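PDB 2GQT: UDP-N-Acetylenolpyruvylglucosamine Reductase from Thermus caldophilus, which catalyses, with FAD as cofactor, the NADPH-dependent reduction of UDP-N-acetylenolpyruvylglucosamine to UDP-N-acetylmuramate, a step in building the peptidoglycan of the bacterial cell wall. Local coordinates for residues R172-E175 / E176-R180. Numbering follows the deposited sequence.
Sequences RPKE and EILRR
Pro173 and Ile177 join in the first hydrogen bond of helix 174-187, whose N-terminal turn starts here with Pro173 at the N-cap, just after strand 161-171. Ile177 N gives a nearly straight bond of 3.1 Å to Pro173 O, and Glu176 N makes a weak second one to the same oxygen. On the outer side of the helix, Glu175 and Arg179, four residues apart, form a two-pronged salt bridge. Arg179 comes side-on, its NE 2.8 Å from Glu175 OE1 and its NH2 2.9 Å from Glu175 OE2. Both oxygens are met on their syn sides, with the carboxylate and guanidinium planes nearly parallel. Glu175 reaches this position by placing CG between its backbone N and carbonyl carbon (chi1 65°) and bending at chi2, which turns the carboxylate across to the Arg179 guanidinium. Glu176, by contrast, is fully extended, with CG anti to the backbone N (chi1 -177°), and runs back alongside the proline ring, where its OE1 lies 3.5 Å from Pro173 CD. Its OE2 forms a long salt bridge of 3.5 Å with Arg172 NE, the two flat groups being turned steeply to each other, while a water links OE1 to the same NE, weakly at the arginine end. A glutamine in place of Glu176 would probably leave Arg172 without this counter-charge, close to another arginine. Inward, buried Ile177 packs against Arg172 CB and, beyond this turn, Ala92 of helix 84-93 and Ser97. Arg180, whose NE is salt-bridged to Glu100, lays its guanidinium over one face of that of Arg172, centres 4.3 Å apart and planes 19° from parallel, with Arg172 NH1 3.8 Å from Arg180 NH2.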
ATOM      1  N   ARG A 172       0.361   8.783  25.289  1.00 18.94           N
ATOM      2  CA  ARG A 172       1.434   9.777  25.327  1.00 18.61           C
ATOM      3  C   ARG A 172       0.825  11.157  25.112  1.00 17.85           C
ATOM      4  O   ARG A 172      -0.238  11.266  24.500  1.00 18.17           O
ATOM      5  CB  ARG A 172       2.468   9.515  24.227  1.00 18.92           C
ATOM      6  CG  ARG A 172       3.482   8.427  24.526  1.00 21.16           C
ATOM      7  CD  ARG A 172       4.714   8.580  23.643  1.00 24.93           C
ATOM      8  NE  ARG A 172       5.923   8.112  24.317  1.00 28.24           N
ATOM      9  CZ  ARG A 172       6.442   6.892  24.198  1.00 29.75           C
ATOM     10  NH1 ARG A 172       5.871   5.983  23.413  1.00 29.71           N
ATOM     11  NH2 ARG A 172       7.544   6.581  24.865  1.00 29.67           N
ATOM     12  N   PRO A 173       1.485  12.221  25.615  1.00 17.15           N
ATOM     13  CA  PRO A 173       1.011  13.571  25.318  1.00 16.92           C
ATOM     14  C   PRO A 173       0.865  13.818  23.818  1.00 16.56           C
ATOM     15  O   PRO A 173       1.753  13.455  23.036  1.00 16.59           O
ATOM     16  CB  PRO A 173       2.117  14.457  25.893  1.00 17.02           C
ATOM     17  CG  PRO A 173       2.691  13.658  27.003  1.00 17.39           C
ATOM     18  CD  PRO A 173       2.677  12.244  26.484  1.00 17.48           C
ATOM     19  N   LYS A 174      -0.252  14.422  23.423  1.00 16.50           N
ATOM     20  CA  LYS A 174      -0.509  14.729  22.020  1.00 16.58           C
ATOM     21  C   LYS A 174       0.647  15.512  21.400  1.00 16.13           C
ATOM     22  O   LYS A 174       1.077  15.209  20.286  1.00 15.82           O
ATOM     23  CB  LYS A 174      -1.847  15.470  21.847  1.00 16.84           C
ATOM     24  CG  LYS A 174      -2.176  15.856  20.409  1.00 17.88           C
ATOM     25  CD  LYS A 174      -3.584  16.426  20.252  1.00 18.02           C
ATOM     26  CE  LYS A 174      -3.808  16.995  18.850  1.00 21.68           C
ATOM     27  NZ  LYS A 174      -3.698  15.963  17.786  1.00 23.95           N
ATOM     28  N   GLU A 175       1.164  16.503  22.121  1.00 15.81           N
ATOM     29  CA  GLU A 175       2.251  17.328  21.594  1.00 15.88           C
ATOM     30  C   GLU A 175       3.513  16.504  21.296  1.00 15.67           C
ATOM     31  O   GLU A 175       4.228  16.792  20.332  1.00 16.16           O
ATOM     32  CB  GLU A 175       2.551  18.512  22.522  1.00 15.95           C
ATOM     33  CG  GLU A 175       3.098  18.127  23.897  1.00 16.69           C
ATOM     34  CD  GLU A 175       4.606  17.913  23.900  1.00 18.16           C
ATOM     35  OE1 GLU A 175       5.317  18.680  23.217  1.00 20.39           O
ATOM     36  OE2 GLU A 175       5.077  16.978  24.585  1.00 18.02           O
ATOM     37  N   GLU A 176       3.777  15.484  22.115  1.00 15.55           N
ATOM     38  CA  GLU A 176       4.928  14.597  21.916  1.00 15.63           C
ATOM     39  C   GLU A 176       4.734  13.746  20.657  1.00 14.28           C
ATOM     40  O   GLU A 176       5.656  13.601  19.853  1.00 13.96           O
ATOM     41  CB  GLU A 176       5.159  13.681  23.122  1.00 15.59           C
ATOM     42  CG  GLU A 176       6.411  12.795  22.969  1.00 17.35           C
ATOM     43  CD  GLU A 176       6.681  11.869  24.151  1.00 18.83           C
ATOM     44  OE1 GLU A 176       5.905  11.866  25.122  1.00 23.31           O
ATOM     45  OE2 GLU A 176       7.692  11.133  24.101  1.00 23.43           O
ATOM     46  N   ILE A 177       3.543  13.174  20.508  1.00 12.77           N
ATOM     47  CA  ILE A 177       3.197  12.392  19.325  1.00 12.69           C
ATOM     48  C   ILE A 177       3.405  13.241  18.069  1.00 12.61           C
ATOM     49  O   ILE A 177       4.014  12.790  17.086  1.00 12.32           O
ATOM     50  CB  ILE A 177       1.757  11.864  19.424  1.00 12.75           C
ATOM     51  CG1 ILE A 177       1.638  10.901  20.607  1.00 12.91           C
ATOM     52  CG2 ILE A 177       1.357  11.165  18.134  1.00 12.83           C
ATOM     53  CD1 ILE A 177       0.223  10.532  20.972  1.00 13.45           C
ATOM     54  N   LEU A 178       2.939  14.488  18.118  1.00 12.98           N
ATOM     55  CA  LEU A 178       3.069  15.399  16.982  1.00 14.09           C
ATOM     56  C   LEU A 178       4.519  15.780  16.689  1.00 14.01           C
ATOM     57  O   LEU A 178       4.900  15.939  15.523  1.00 14.31           O
ATOM     58  CB  LEU A 178       2.177  16.634  17.167  1.00 14.52           C
ATOM     59  CG  LEU A 178       0.678  16.485  16.841  1.00 17.20           C
ATOM     60  CD1 LEU A 178       0.420  16.109  15.383  1.00 18.83           C
ATOM     61  CD2 LEU A 178      -0.055  15.521  17.733  1.00 20.10           C
ATOM     62  N   ARG A 179       5.342  15.891  17.732  1.00 14.22           N
ATOM     63  CA  ARG A 179       6.770  16.117  17.540  1.00 14.36           C
ATOM     64  C   ARG A 179       7.444  14.931  16.833  1.00 14.26           C
ATOM     65  O   ARG A 179       8.287  15.123  15.949  1.00 14.26           O
ATOM     66  CB  ARG A 179       7.456  16.465  18.869  1.00 14.45           C
ATOM     67  CG  ARG A 179       7.201  17.904  19.317  1.00 15.05           C
ATOM     68  CD  ARG A 179       7.975  18.313  20.574  1.00 15.78           C
ATOM     69  NE  ARG A 179       7.488  17.642  21.781  1.00 17.41           N
ATOM     70  CZ  ARG A 179       8.177  16.747  22.486  1.00 18.76           C
ATOM     71  NH1 ARG A 179       9.403  16.388  22.124  1.00 19.97           N
ATOM     72  NH2 ARG A 179       7.634  16.207  23.566  1.00 18.73           N
ATOM     73  N   ARG A 180       7.064  13.712  17.213  1.00 13.94           N
ATOM     74  CA  ARG A 180       7.597  12.503  16.561  1.00 13.66           C
ATOM     75  C   ARG A 180       7.198  12.451  15.085  1.00 13.57           C
ATOM     76  O   ARG A 180       8.020  12.144  14.209  1.00 13.40           O
ATOM     77  CB  ARG A 180       7.139  11.235  17.291  1.00 13.92           C
ATOM     78  CG  ARG A 180       7.857  11.051  18.616  1.00 16.14           C
ATOM     79  CD  ARG A 180       6.964  10.456  19.691  1.00 20.25           C
ATOM     80  NE  ARG A 180       6.854   9.004  19.608  1.00 22.38           N
ATOM     81  CZ  ARG A 180       7.664   8.143  20.226  1.00 24.82           C
ATOM     82  NH1 ARG A 180       8.675   8.576  20.967  1.00 25.17           N
ATOM     83  NH2 ARG A 180       7.468   6.838  20.094  1.00 25.08           N
TER
HETATM   84  O   HOH W   1       5.385   9.448  27.152  1.00 76.15           O